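Local coordinates for iron-regulated outer membrane protein (Neisseria meningitidis, PDB 4B7O) that probably imports iron across the meningococcal outer membrane as a TonB-dependent transporter, a beta-barrel closed by an internal plug, at residues N101-F106 with G135-D140; Y218-E223 with D247-L252; E272-G277 with Y303-Q308; K336-D341 with P354-I359. One frame throughout, in Å; residues are numbered along the deposited sequence.

Contact 1 (N101-F106 with G135-D140)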
loop_
_atom_site.group_PDB
_atom_site.type_symbol
_atom_site.label_atom_id
_atom_site.label_comp_id
_atom_site.label_asym_id
_atom_site.label_seq_id
_atom_site.Cartn_x
_atom_site.Cartn_y
_atom_site.Cartn_z
ATOM N N ASN A 101 7.845 1.874 -13.012
ATOM C CA ASN A 101 8.728 2.014 -11.863
ATOM C C ASN A 101 8.150 3.073 -10.976
ATOM O O ASN A 101 7.336 3.914 -11.437
ATOM C CB ASN A 101 10.113 2.383 -12.329
ATOM C CG ASN A 101 11.209 2.143 -11.276
ATOM O OD1 ASN A 101 10.957 1.940 -10.065
ATOM N ND2 ASN A 101 12.457 2.200 -11.746
ATOM N N GLY A 102 8.535 3.020 -9.698
ATOM C CA GLY A 102 8.067 3.993 -8.709
ATOM C C GLY A 102 6.549 4.094 -8.671
ATOM O O GLY A 102 5.843 3.081 -8.667
ATOM N N THR A 103 6.058 5.329 -8.699
ATOM C CA THR A 103 4.655 5.641 -8.528
ATOM C C THR A 103 3.891 5.509 -9.836
ATOM O O THR A 103 2.681 5.804 -9.904
ATOM C CB THR A 103 4.470 7.000 -7.845
ATOM O OG1 THR A 103 5.356 7.968 -8.438
ATOM C CG2 THR A 103 4.839 6.842 -6.413
ATOM N N SER A 104 4.594 5.043 -10.859
ATOM C CA SER A 104 3.950 4.412 -12.021
ATOM C C SER A 104 2.991 3.299 -11.612
ATOM O O SER A 104 2.016 3.069 -12.325
ATOM C CB SER A 104 4.977 3.784 -12.982
ATOM O OG SER A 104 5.547 4.774 -13.832
ATOM N N GLN A 105 3.294 2.627 -10.486
ATOM C CA GLN A 105 2.577 1.403 -10.001
ATOM C C GLN A 105 1.319 1.682 -9.180
ATOM O O GLN A 105 1.301 2.539 -8.273
ATOM C CB GLN A 105 3.486 0.544 -9.101
ATOM C CG GLN A 105 4.638 -0.045 -9.834
ATOM C CD GLN A 105 5.634 -0.710 -8.921
ATOM O OE1 GLN A 105 5.320 -1.089 -7.805
ATOM N NE2 GLN A 105 6.842 -0.866 -9.403
ATOM N N PHE A 106 0.289 0.912 -9.494
ATOM C CA PHE A 106 -0.953 0.890 -8.750
ATOM C C PHE A 106 -1.048 -0.447 -8.099
ATOM O O PHE A 106 -0.757 -1.484 -8.711
ATOM C CB PHE A 106 -2.162 0.967 -9.697
ATOM C CG PHE A 106 -2.210 2.207 -10.514
ATOM C CD1 PHE A 106 -2.792 3.352 -9.995
ATOM C CD2 PHE A 106 -1.681 2.229 -11.812
ATOM C CE1 PHE A 106 -2.873 4.516 -10.740
ATOM C CE2 PHE A 106 -1.738 3.387 -12.561
ATOM C CZ PHE A 106 -2.339 4.536 -12.022
ATOM N N GLY A 135 0.248 6.060 -8.978
ATOM C CA GLY A 135 -0.188 5.299 -7.811
ATOM C C GLY A 135 0.282 6.026 -6.554
ATOM O O GLY A 135 1.182 6.862 -6.612
ATOM N N ARG A 136 -0.306 5.697 -5.415
ATOM C CA ARG A 136 0.153 6.284 -4.186
ATOM C C ARG A 136 1.551 5.701 -3.815
ATOM O O ARG A 136 1.888 4.580 -4.183
ATOM C CB ARG A 136 -0.891 6.048 -3.114
ATOM C CG ARG A 136 -2.181 6.840 -3.404
ATOM C CD ARG A 136 -3.246 6.443 -2.381
ATOM N NE ARG A 136 -4.325 7.413 -2.187
ATOM C CZ ARG A 136 -5.347 7.598 -3.019
ATOM N NH1 ARG A 136 -5.476 6.897 -4.154
ATOM N NH2 ARG A 136 -6.268 8.497 -2.695
ATOM N N PHE A 137 2.359 6.479 -3.125
ATOM C CA PHE A 137 3.763 6.110 -2.830
ATOM C C PHE A 137 3.856 4.751 -2.116
ATOM O O PHE A 137 3.200 4.549 -1.072
ATOM C CB PHE A 137 4.418 7.194 -1.943
ATOM C CG PHE A 137 5.922 7.133 -1.930
ATOM C CD1 PHE A 137 6.619 6.237 -1.068
ATOM C CD2 PHE A 137 6.671 7.955 -2.785
ATOM C CE1 PHE A 137 8.021 6.160 -1.093
ATOM C CE2 PHE A 137 8.062 7.878 -2.803
ATOM C CZ PHE A 137 8.742 6.989 -1.957
ATOM N N ILE A 138 4.679 3.839 -2.648
ATOM C CA ILE A 138 4.886 2.567 -2.006
ATOM C C ILE A 138 6.269 2.459 -1.392
ATOM O O ILE A 138 7.261 2.619 -2.081
ATOM C CB ILE A 138 4.736 1.391 -2.979
ATOM C CG1 ILE A 138 3.335 1.383 -3.589
ATOM C CG2 ILE A 138 4.954 0.123 -2.184
ATOM C CD1 ILE A 138 3.121 0.443 -4.772
ATOM N N VAL A 139 6.341 2.121 -0.110
ATOM C CA VAL A 139 7.614 2.166 0.664
ATOM C C VAL A 139 8.702 1.198 0.162
ATOM O O VAL A 139 8.423 0.198 -0.488
ATOM C CB VAL A 139 7.359 1.868 2.155
ATOM C CG1 VAL A 139 7.060 0.382 2.327
ATOM C CG2 VAL A 139 8.547 2.283 3.004
ATOM N N ASP A 140 9.945 1.500 0.474
ATOM C CA ASP A 140 11.033 0.762 -0.095
ATOM C C ASP A 140 11.415 -0.315 0.932
ATOM O O ASP A 140 11.722 -0.017 2.069
ATOM C CB ASP A 140 12.159 1.752 -0.385
ATOM C CG ASP A 140 13.497 1.078 -0.592
ATOM O OD1 ASP A 140 13.516 -0.062 -1.098
ATOM O OD2 ASP A 140 14.541 1.673 -0.201
HETATM O O HOH W 1 3.266 3.586 -6.429
#

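Contact 2 (Y218-E223 with D247-L252)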
loop_
_atom_site.group_PDB
_atom_site.type_symbol
_atom_site.label_atom_id
_atom_site.label_comp_id
_atom_site.label_asym_id
_atom_site.label_seq_id
_atom_site.Cartn_x
_atom_site.Cartn_y
_atom_site.Cartn_z
ATOM N N TYR A 218 21.186 3.762 5.347
ATOM C CA TYR A 218 21.145 4.448 4.093
ATOM C C TYR A 218 21.058 3.433 2.943
ATOM O O TYR A 218 21.767 2.425 2.955
ATOM C CB TYR A 218 22.432 5.275 3.937
ATOM C CG TYR A 218 22.488 5.942 2.589
ATOM C CD1 TYR A 218 21.645 7.035 2.290
ATOM C CD2 TYR A 218 23.337 5.472 1.596
ATOM C CE1 TYR A 218 21.664 7.641 1.042
ATOM C CE2 TYR A 218 23.372 6.089 0.343
ATOM C CZ TYR A 218 22.532 7.172 0.079
ATOM O OH TYR A 218 22.566 7.765 -1.160
ATOM N N ASN A 219 20.269 3.725 1.923
ATOM C CA ASN A 219 20.160 2.808 0.800
ATOM C C ASN A 219 19.916 3.544 -0.501
ATOM O O ASN A 219 19.087 4.462 -0.590
ATOM C CB ASN A 219 19.045 1.775 1.025
ATOM C CG ASN A 219 19.365 0.430 0.382
ATOM O OD1 ASN A 219 18.995 0.145 -0.798
ATOM N ND2 ASN A 219 20.088 -0.413 1.142
ATOM N N ARG A 220 20.621 3.152 -1.539
ATOM C CA ARG A 220 20.329 3.776 -2.781
ATOM C C ARG A 220 20.146 2.755 -3.853
ATOM O O ARG A 220 20.789 1.743 -3.856
ATOM C CB ARG A 220 21.371 4.803 -3.140
ATOM C CG ARG A 220 21.476 5.036 -4.630
ATOM C CD ARG A 220 22.482 6.120 -4.906
ATOM N NE ARG A 220 22.264 6.816 -6.176
ATOM C CZ ARG A 220 23.224 6.983 -7.096
ATOM N NH1 ARG A 220 24.441 6.472 -6.881
ATOM N NH2 ARG A 220 22.977 7.645 -8.230
ATOM N N ASN A 221 19.197 2.992 -4.738
ATOM C CA ASN A 221 18.996 2.094 -5.833
ATOM C C ASN A 221 18.829 2.881 -7.116
ATOM O O ASN A 221 17.842 3.607 -7.295
ATOM C CB ASN A 221 17.811 1.168 -5.595
ATOM C CG ASN A 221 17.493 0.304 -6.815
ATOM O OD1 ASN A 221 18.366 -0.020 -7.657
ATOM N ND2 ASN A 221 16.232 -0.071 -6.931
ATOM N N ASP A 222 19.816 2.772 -7.995
ATOM C CA ASP A 222 19.787 3.618 -9.159
ATOM C C ASP A 222 19.331 2.863 -10.381
ATOM O O ASP A 222 20.030 2.011 -10.892
ATOM C CB ASP A 222 21.157 4.230 -9.386
ATOM C CG ASP A 222 21.148 5.233 -10.515
ATOM O OD1 ASP A 222 20.037 5.639 -10.935
ATOM O OD2 ASP A 222 22.254 5.595 -10.991
ATOM N N GLU A 223 18.131 3.094 -10.859
ATOM C CA GLU A 223 17.732 2.184 -11.941
ATOM C C GLU A 223 17.577 2.890 -13.267
ATOM O O GLU A 223 16.950 3.918 -13.329
ATOM C CB GLU A 223 16.442 1.442 -11.599
ATOM C CG GLU A 223 16.498 0.524 -10.381
ATOM C CD GLU A 223 15.111 0.023 -9.993
ATOM O OE1 GLU A 223 14.178 0.878 -9.952
ATOM O OE2 GLU A 223 14.942 -1.210 -9.754
ATOM N N ASP A 247 16.215 7.214 -9.613
ATOM C CA ASP A 247 17.214 7.135 -8.605
ATOM C C ASP A 247 16.552 7.227 -7.234
ATOM O O ASP A 247 16.211 8.316 -6.787
ATOM C CB ASP A 247 18.255 8.236 -8.734
ATOM C CG ASP A 247 19.410 8.017 -7.772
ATOM O OD1 ASP A 247 19.737 6.866 -7.445
ATOM O OD2 ASP A 247 20.010 8.958 -7.311
ATOM N N LYS A 248 16.404 6.090 -6.568
ATOM C CA LYS A 248 15.700 5.973 -5.274
ATOM C C LYS A 248 16.669 6.029 -4.125
ATOM O O LYS A 248 17.654 5.294 -4.084
ATOM C CB LYS A 248 15.000 4.633 -5.219
ATOM C CG LYS A 248 13.942 4.501 -6.308
ATOM C CD LYS A 248 13.568 3.042 -6.432
ATOM C CE LYS A 248 12.389 2.860 -7.336
ATOM N NZ LYS A 248 12.369 1.460 -7.829
ATOM N N ARG A 249 16.411 6.907 -3.185
ATOM C CA ARG A 249 17.220 6.961 -1.982
ATOM C C ARG A 249 16.358 6.864 -0.747
ATOM O O ARG A 249 15.297 7.480 -0.667
ATOM C CB ARG A 249 17.992 8.253 -1.941
ATOM C CG ARG A 249 19.051 8.210 -3.006
ATOM C CD ARG A 249 19.618 9.566 -3.298
ATOM N NE ARG A 249 20.244 9.540 -4.611
ATOM C CZ ARG A 249 20.895 10.585 -5.081
ATOM N NH1 ARG A 249 20.999 11.675 -4.319
ATOM N NH2 ARG A 249 21.435 10.547 -6.279
ATOM N N SER A 250 16.800 6.089 0.214
ATOM C CA SER A 250 16.102 6.059 1.456
ATOM C C SER A 250 17.094 6.027 2.574
ATOM O O SER A 250 18.174 5.465 2.419
ATOM C CB SER A 250 15.165 4.864 1.508
ATOM O OG SER A 250 15.884 3.658 1.374
ATOM N N TYR A 251 16.757 6.678 3.678
ATOM C CA TYR A 251 17.497 6.460 4.894
ATOM C C TYR A 251 16.565 6.391 6.100
ATOM O O TYR A 251 15.413 6.803 6.043
ATOM C CB TYR A 251 18.621 7.475 5.024
ATOM C CG TYR A 251 18.179 8.804 5.470
ATOM C CD1 TYR A 251 18.047 9.078 6.834
ATOM C CD2 TYR A 251 17.941 9.812 4.562
ATOM C CE1 TYR A 251 17.630 10.304 7.271
ATOM C CE2 TYR A 251 17.552 11.049 4.987
ATOM C CZ TYR A 251 17.390 11.286 6.347
ATOM O OH TYR A 251 16.956 12.514 6.801
ATOM N N LEU A 252 17.053 5.804 7.174
ATOM C CA LEU A 252 16.263 5.654 8.376
ATOM C C LEU A 252 17.165 5.936 9.548
ATOM O O LEU A 252 18.251 5.333 9.651
ATOM C CB LEU A 252 15.726 4.232 8.466
ATOM C CG LEU A 252 14.989 3.808 9.733
ATOM C CD1 LEU A 252 13.751 4.642 10.067
ATOM C CD2 LEU A 252 14.617 2.340 9.583
#

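Contact 3 (E272-G277 with Y303-Q308). Unlike the reference sequence in segment 272-277: Glu272 (reference Lys).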
loop_
_atom_site.group_PDB
_atom_site.type_symbol
_atom_site.label_atom_id
_atom_site.label_comp_id
_atom_site.label_asym_id
_atom_site.label_seq_id
_atom_site.Cartn_x
_atom_site.Cartn_y
_atom_site.Cartn_z
ATOM N N GLU A 272 13.234 8.877 5.438
ATOM C CA GLU A 272 12.936 9.444 4.120
ATOM C C GLU A 272 13.086 8.442 3.015
ATOM O O GLU A 272 14.037 7.657 3.025
ATOM C CB GLU A 272 13.891 10.562 3.762
ATOM C CG GLU A 272 13.792 11.721 4.722
ATOM C CD GLU A 272 13.803 13.083 4.042
ATOM O OE1 GLU A 272 14.467 13.269 2.958
ATOM O OE2 GLU A 272 13.141 13.962 4.647
ATOM N N ASP A 273 12.203 8.521 2.035
ATOM C CA ASP A 273 12.202 7.635 0.895
ATOM C C ASP A 273 11.996 8.557 -0.301
ATOM O O ASP A 273 10.990 9.253 -0.378
ATOM C CB ASP A 273 11.035 6.670 1.021
ATOM C CG ASP A 273 11.163 5.457 0.120
ATOM O OD1 ASP A 273 11.739 5.524 -0.984
ATOM O OD2 ASP A 273 10.659 4.395 0.523
ATOM N N GLN A 274 12.931 8.580 -1.225
ATOM C CA GLN A 274 12.882 9.575 -2.262
ATOM C C GLN A 274 13.146 9.021 -3.646
ATOM O O GLN A 274 14.075 8.245 -3.819
ATOM C CB GLN A 274 13.868 10.673 -1.967
ATOM C CG GLN A 274 13.886 11.726 -3.051
ATOM C CD GLN A 274 14.652 12.960 -2.603
ATOM O OE1 GLN A 274 15.856 13.017 -2.716
ATOM N NE2 GLN A 274 13.953 13.931 -2.096
ATOM N N HIS A 275 12.287 9.340 -4.599
ATOM C CA HIS A 275 12.506 8.960 -5.991
ATOM C C HIS A 275 12.863 10.184 -6.786
ATOM O O HIS A 275 12.180 11.197 -6.678
ATOM C CB HIS A 275 11.231 8.433 -6.623
ATOM C CG HIS A 275 10.701 7.212 -5.965
ATOM N ND1 HIS A 275 9.647 6.559 -6.441
ATOM C CD2 HIS A 275 11.116 6.522 -4.825
ATOM C CE1 HIS A 275 9.384 5.512 -5.672
ATOM N NE2 HIS A 275 10.280 5.489 -4.678
ATOM N N ARG A 276 13.900 10.091 -7.619
ATOM C CA ARG A 276 14.233 11.202 -8.488
ATOM C C ARG A 276 14.565 10.754 -9.899
ATOM O O ARG A 276 15.195 9.732 -10.114
ATOM C CB ARG A 276 15.317 12.080 -7.868
ATOM C CG ARG A 276 16.568 11.351 -7.492
ATOM C CD ARG A 276 16.981 11.621 -6.061
ATOM N NE ARG A 276 18.011 12.645 -6.050
ATOM C CZ ARG A 276 18.491 13.212 -4.951
ATOM N NH1 ARG A 276 18.073 12.824 -3.752
ATOM N NH2 ARG A 276 19.414 14.153 -5.057
ATOM N N GLY A 277 14.100 11.503 -10.876
ATOM C CA GLY A 277 14.438 11.232 -12.256
ATOM C C GLY A 277 13.612 12.035 -13.232
ATOM O O GLY A 277 12.866 12.921 -12.833
ATOM N N TYR A 303 12.754 17.127 -14.596
ATOM C CA TYR A 303 13.300 16.366 -13.505
ATOM C C TYR A 303 12.310 16.462 -12.325
ATOM O O TYR A 303 11.821 17.540 -12.031
ATOM C CB TYR A 303 14.645 16.976 -13.125
ATOM C CG TYR A 303 15.231 16.430 -11.848
ATOM C CD1 TYR A 303 15.830 15.152 -11.811
ATOM C CD2 TYR A 303 15.181 17.169 -10.689
ATOM C CE1 TYR A 303 16.382 14.647 -10.624
ATOM C CE2 TYR A 303 15.720 16.676 -9.502
ATOM C CZ TYR A 303 16.310 15.423 -9.478
ATOM O OH TYR A 303 16.819 14.958 -8.277
ATOM N N ARG A 304 12.021 15.338 -11.674
ATOM C CA ARG A 304 11.058 15.322 -10.595
ATOM C C ARG A 304 11.649 14.699 -9.349
ATOM O O ARG A 304 12.483 13.824 -9.458
ATOM C CB ARG A 304 9.829 14.530 -11.022
ATOM C CG ARG A 304 8.726 14.495 -9.949
ATOM C CD ARG A 304 7.459 13.906 -10.512
ATOM N NE ARG A 304 7.089 14.599 -11.737
ATOM C CZ ARG A 304 6.420 14.052 -12.750
ATOM N NH1 ARG A 304 6.007 12.797 -12.684
ATOM N NH2 ARG A 304 6.195 14.760 -13.846
ATOM N N GLU A 305 11.228 15.130 -8.165
ATOM C CA GLU A 305 11.565 14.399 -6.953
ATOM C C GLU A 305 10.338 14.190 -6.107
ATOM O O GLU A 305 9.698 15.156 -5.688
ATOM C CB GLU A 305 12.606 15.118 -6.122
ATOM C CG GLU A 305 14.004 15.175 -6.727
ATOM C CD GLU A 305 14.964 16.007 -5.878
ATOM O OE1 GLU A 305 14.479 16.648 -4.934
ATOM O OE2 GLU A 305 16.197 16.013 -6.142
ATOM N N THR A 306 10.034 12.919 -5.850
ATOM C CA THR A 306 8.926 12.522 -5.006
ATOM C C THR A 306 9.433 11.870 -3.707
ATOM O O THR A 306 10.217 10.908 -3.714
ATOM C CB THR A 306 7.965 11.600 -5.766
ATOM O OG1 THR A 306 7.696 12.192 -7.034
ATOM C CG2 THR A 306 6.624 11.482 -5.003
ATOM N N THR A 307 8.972 12.401 -2.592
ATOM C CA THR A 307 9.522 12.051 -1.299
ATOM C C THR A 307 8.418 11.729 -0.300
ATOM O O THR A 307 7.409 12.411 -0.251
ATOM C CB THR A 307 10.335 13.224 -0.749
ATOM O OG1 THR A 307 11.249 13.655 -1.768
ATOM C CG2 THR A 307 11.096 12.809 0.504
ATOM N N GLN A 308 8.615 10.675 0.475
ATOM C CA GLN A 308 7.776 10.383 1.619
ATOM C C GLN A 308 8.688 10.429 2.820
ATOM O O GLN A 308 9.753 9.788 2.827
ATOM C CB GLN A 308 7.151 8.987 1.481
ATOM C CG GLN A 308 6.091 8.687 2.542
ATOM C CD GLN A 308 5.315 7.406 2.264
ATOM O OE1 GLN A 308 4.225 7.443 1.708
ATOM N NE2 GLN A 308 5.897 6.259 2.618
#

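Contact 4 (K336-D341 with P354-I359)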
loop_
_atom_site.group_PDB
_atom_site.type_symbol
_atom_site.label_atom_id
_atom_site.label_comp_id
_atom_site.label_asym_id
_atom_site.label_seq_id
_atom_site.Cartn_x
_atom_site.Cartn_y
_atom_site.Cartn_z
ATOM N N LYS A 336 5.998 14.953 -0.536
ATOM C CA LYS A 336 6.456 16.128 -1.336
ATOM C C LYS A 336 6.668 15.766 -2.783
ATOM O O LYS A 336 7.259 14.728 -3.090
ATOM C CB LYS A 336 7.790 16.699 -0.858
ATOM C CG LYS A 336 7.831 17.064 0.626
ATOM C CD LYS A 336 9.214 17.580 1.065
ATOM C CE LYS A 336 9.495 17.332 2.555
ATOM N NZ LYS A 336 10.823 17.918 2.918
ATOM N N ARG A 337 6.178 16.610 -3.677
ATOM C CA ARG A 337 6.500 16.481 -5.079
ATOM C C ARG A 337 7.182 17.752 -5.478
ATOM O O ARG A 337 6.668 18.862 -5.259
ATOM C CB ARG A 337 5.255 16.331 -5.962
ATOM C CG ARG A 337 5.558 16.336 -7.455
ATOM C CD ARG A 337 4.251 16.327 -8.179
ATOM N NE ARG A 337 4.310 16.416 -9.645
ATOM C CZ ARG A 337 4.582 17.527 -10.345
ATOM N NH1 ARG A 337 4.868 18.708 -9.746
ATOM N NH2 ARG A 337 4.596 17.434 -11.669
ATOM N N TYR A 338 8.316 17.589 -6.124
ATOM C CA TYR A 338 9.062 18.725 -6.600
ATOM C C TYR A 338 9.280 18.507 -8.070
ATOM O O TYR A 338 9.910 17.509 -8.484
ATOM C CB TYR A 338 10.411 18.834 -5.873
ATOM C CG TYR A 338 11.383 19.720 -6.621
ATOM C CD1 TYR A 338 11.223 21.111 -6.627
ATOM C CD2 TYR A 338 12.450 19.171 -7.346
ATOM C CE1 TYR A 338 12.095 21.928 -7.331
ATOM C CE2 TYR A 338 13.331 19.976 -8.048
ATOM C CZ TYR A 338 13.160 21.355 -8.030
ATOM O OH TYR A 338 14.031 22.168 -8.708
ATOM N N SER A 339 8.747 19.427 -8.869
ATOM C CA SER A 339 9.135 19.489 -10.272
ATOM C C SER A 339 10.143 20.612 -10.497
ATOM O O SER A 339 10.024 21.698 -9.897
ATOM C CB SER A 339 7.940 19.752 -11.125
ATOM O OG SER A 339 8.274 19.467 -12.435
ATOM N N ALA A 340 11.148 20.333 -11.336
ATOM C CA ALA A 340 12.101 21.344 -11.808
ATOM C C ALA A 340 11.376 22.366 -12.692
ATOM O O ALA A 340 11.614 23.562 -12.557
ATOM C CB ALA A 340 13.256 20.685 -12.562
ATOM N N ASP A 341 10.475 21.900 -13.566
ATOM C CA ASP A 341 9.733 22.783 -14.444
ATOM C C ASP A 341 8.416 22.163 -14.812
ATOM O O ASP A 341 8.369 21.167 -15.552
ATOM C CB ASP A 341 10.519 23.040 -15.744
ATOM C CG ASP A 341 9.946 24.218 -16.584
ATOM O OD1 ASP A 341 8.937 24.878 -16.195
ATOM O OD2 ASP A 341 10.534 24.484 -17.659
ATOM N N PRO A 354 10.473 25.735 -10.935
ATOM C CA PRO A 354 10.206 24.849 -9.809
ATOM C C PRO A 354 8.743 24.890 -9.323
ATOM O O PRO A 354 8.152 25.976 -9.220
ATOM C CB PRO A 354 11.188 25.329 -8.720
ATOM C CG PRO A 354 12.290 26.015 -9.443
ATOM C CD PRO A 354 11.682 26.563 -10.718
ATOM N N ASN A 355 8.170 23.708 -9.068
ATOM C CA ASN A 355 6.843 23.587 -8.459
ATOM C C ASN A 355 6.891 22.624 -7.277
ATOM O O ASN A 355 7.319 21.509 -7.459
ATOM C CB ASN A 355 5.818 23.109 -9.493
ATOM C CG ASN A 355 4.404 23.280 -9.003
ATOM O OD1 ASN A 355 4.191 24.025 -8.046
ATOM N ND2 ASN A 355 3.424 22.614 -9.650
ATOM N N HIS A 356 6.478 23.062 -6.093
ATOM C CA HIS A 356 6.538 22.279 -4.861
ATOM C C HIS A 356 5.146 22.018 -4.439
ATOM O O HIS A 356 4.332 22.938 -4.364
ATOM C CB HIS A 356 7.221 23.031 -3.719
ATOM C CG HIS A 356 8.686 23.225 -3.928
ATOM N ND1 HIS A 356 9.186 24.090 -4.869
ATOM C CD2 HIS A 356 9.795 22.614 -3.319
ATOM C CE1 HIS A 356 10.542 24.038 -4.846
ATOM N NE2 HIS A 356 10.915 23.126 -3.914
ATOM N N THR A 357 4.849 20.747 -4.171
ATOM C CA THR A 357 3.549 20.345 -3.655
ATOM C C THR A 357 3.767 19.464 -2.431
ATOM O O THR A 357 4.620 18.533 -2.441
ATOM C CB THR A 357 2.700 19.631 -4.715
ATOM O OG1 THR A 357 3.002 20.162 -6.016
ATOM C CG2 THR A 357 1.189 19.824 -4.414
ATOM N N ARG A 358 2.994 19.757 -1.386
ATOM C CA ARG A 358 3.187 19.103 -0.124
ATOM C C ARG A 358 1.896 18.554 0.446
ATOM O O ARG A 358 0.844 19.169 0.286
ATOM C CB ARG A 358 3.814 20.092 0.878
ATOM C CG ARG A 358 5.061 19.542 1.535
ATOM C CD ARG A 358 6.009 20.616 2.050
ATOM N NE ARG A 358 5.444 21.282 3.217
ATOM C CZ ARG A 358 5.205 22.592 3.267
ATOM N NH1 ARG A 358 5.494 23.343 2.212
ATOM N NH2 ARG A 358 4.682 23.159 4.353
ATOM N N ILE A 359 1.978 17.420 1.142
ATOM C CA ILE A 359 0.849 16.895 1.900
ATOM C C ILE A 359 1.356 16.530 3.266
ATOM O O ILE A 359 2.368 15.873 3.397
ATOM C CB ILE A 359 0.279 15.632 1.292
ATOM C CG1 ILE A 359 -0.033 15.809 -0.176
ATOM C CG2 ILE A 359 -1.017 15.277 2.009
ATOM C CD1 ILE A 359 -0.481 14.507 -0.785
#

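Contact 1 (N101-F106 with G135-D140)
Thr103 and Gly135 join two loops of the plug domain, the globular unit that fills the barrel of a TonB-dependent transporter. Gly135 N donates to Thr103 O over 2.6 Å, in the carbonyl plane and at 161° at the hydrogen. The CA of the same glycine sends a C-H to Gln105 O at 3.2 Å, and its bare backbone lets the two chains come this near. The Thr103 methyl CG2 stands anti to its own carbonyl carbon, which carries it to Phe137 CA at 3.8 Å and, obliquely, to the Phe137 ring; OG1 turns instead to Glu283. Phe106 has CB directed away from the 135-140 loop, but with CG beside the backbone N (chi1 -61°) its ring swings back, so that CE1 reaches Gly135 N at 3.9 Å. Gln105 crosses Ile138 at about a right angle; its amide nitrogen is taken by Gly100 O, while OE1 meets Ile138 CD1 at 4.0 Å. The Phe137 ring meets that of His275 on the barrel wall. A water bridges the loops, 2.9 Å from Gln105 O and 2.8 Å from Arg136 O, with more acceptors around it than it has protons to give.

Contact 2 (Y218-E223 with D247-L252)
Backbone hydrogen bonds pair 218-223 with 247-252 as antiparallel strands, their short axes 4.7 Å apart at 170°. Asn219 with Ser250 and Asn221 with Lys248 are the hydrogen-bonded pairs, each exchanging two N-H...O bonds; between them Arg220 faces Arg249 as a non-hydrogen-bonded pair, with Arg220 CA directed at Lys248 O.

On the face of Tyr218 and Tyr251, Arg220, Asp222, Asp247 and Arg249 form a salt-bridge network; Asp222 also pairs with Lys224. Arg220, its chain extended to NE, crosses Asp247 at about a right angle. Its NE donates to the syn lone pair of Asp247 OD1 at 2.8 Å, the oxygen tilted 26° from the guanidinium plane, and the two flat groups stand 79° apart. Arg220 and Arg249 run side by side, NE to NE 3.7 Å, a closeness probably eased by the Asp247 carboxylate, though the place of its OD2 is less sure.

These are neighbouring strands of the transporter's beta-barrel, and the opposite face, with Asn219, Asn221, Lys248 and Ser250, looks toward the plug. There Lys248 NZ forms a salt bridge with Glu223 OE1 at 2.8 Å, from above the carboxylate plane; Asn101 of the plug hydrogen-bonds to both, through OD1 and ND2, and Asp140 binds Ser250 OG.

Apolar contact is slight: the edge of the Tyr218 ring meets Tyr251 CB, CD1 to CB 4.1 Å. Tyr218 and Arg249 lie side by side, pointing the same way, OH 4.0 Å from CG.

Contact 3 (E272-G277 with Y303-Q308)
Arg276, Tyr303 and Glu305 form a compact cluster on one face of the strand pair. The arginine and tyrosine side chains lie side by side and point the same way, guanidinium and ring planes 70° apart, and Tyr303 OH comes within 3.3 Å of Arg276 CB. Glu305 also runs alongside Arg276, its CG 3.6 Å from Arg276 CB, and lays OE2 over one face of the guanidinium, offset toward the rim. The resulting salt bridge is long, 3.8 Å from Arg276 NE to Glu305 OE2, and works through charge alone, since no N-H points at the oxygen. Tyr303 OH also donates to Glu305 OE2, which sits in the plane of the phenol ring, though the modelled bond is very short and its exact length doubtful. Arg276 takes up this position through chi1 55°, with CG between N and the carbonyl carbon, and bends at its next two torsions.

Farther along the same face, extended Gln274 brings NE2 to Thr307 OG1 at 2.7 Å, nearly straight at 176° and in the amide plane. On the reverse face His275 meets Phe137 of the plug, and Arg304 turns to Glu283.

Paired backbone bonds join Asp273 with Gln308, His275 with Thr306, and Gly277 with Arg304, the last couple including Arg304 N to Gly277 O at 2.8 Å. This is the antiparallel hydrogen bonding of consecutive strands of a TonB-dependent receptor beta-barrel, up to the corner at Gly277.

Contact 4 (K336-D341 with P354-I359)
Arg337 and Thr357 exchange two backbone hydrogen bonds, N to O 2.8 Å each way, and Ser339 and Asn355 exchange two more, both 2.9 Å. These four bonds use the N-H and C=O of those four residues. Beyond them Ala340 O lies 2.9 Å from Pro354 N, which has no hydrogen to give.

The side chains facing inward with Arg337 find their partners in the following turn: Asp342 OD2 receives both Arg337 NH1 and Asn355 ND2, and Asp342 OD1 binds Ser339 OG. The Arg337 guanidinium and the Asn355 amide are turned 72° from each other.

On the other face, Tyr338 (chi1 162°) runs alongside His356, its CD1 over one face of the imidazole, 3.4 Å from NE2. The planes meet at 52°, an oblique aromatic pair. His356 ND1 is hydrogen-bonded to Gln392 OE1, and Pro354 CB touches Tyr338 CE1 at 3.8 Å.

Strand 323-339 also pairs with 303-320 on its other edge, through backbone bonds of Lys336 and Tyr338, while 355-373 pairs onward with 376-391.

Overall arrangement
Contact 1 lies inside the plug, whereas contacts 2, 3 and 4 follow it in series along successive strands of the surrounding barrel. Strands 246-259 and 264-276 are neighbours and link contact 2 to contact 3, whose centres are about 10 Å apart; 303-320 and 323-339 join contact 3 to contact 4 at the same spacing. Contacts 2 and 4, about 19 Å apart between centres, do not touch. The plug loops reach contact 2 through Asn101 and Asp140, and contact 3 through Phe137 and Asp140; the segments of contacts 1 and 4 stay about 7 Å apart at their nearest atoms. The wall thus meets the plug through polar and aromatic contacts, consistent with a barrel occluded by its plug.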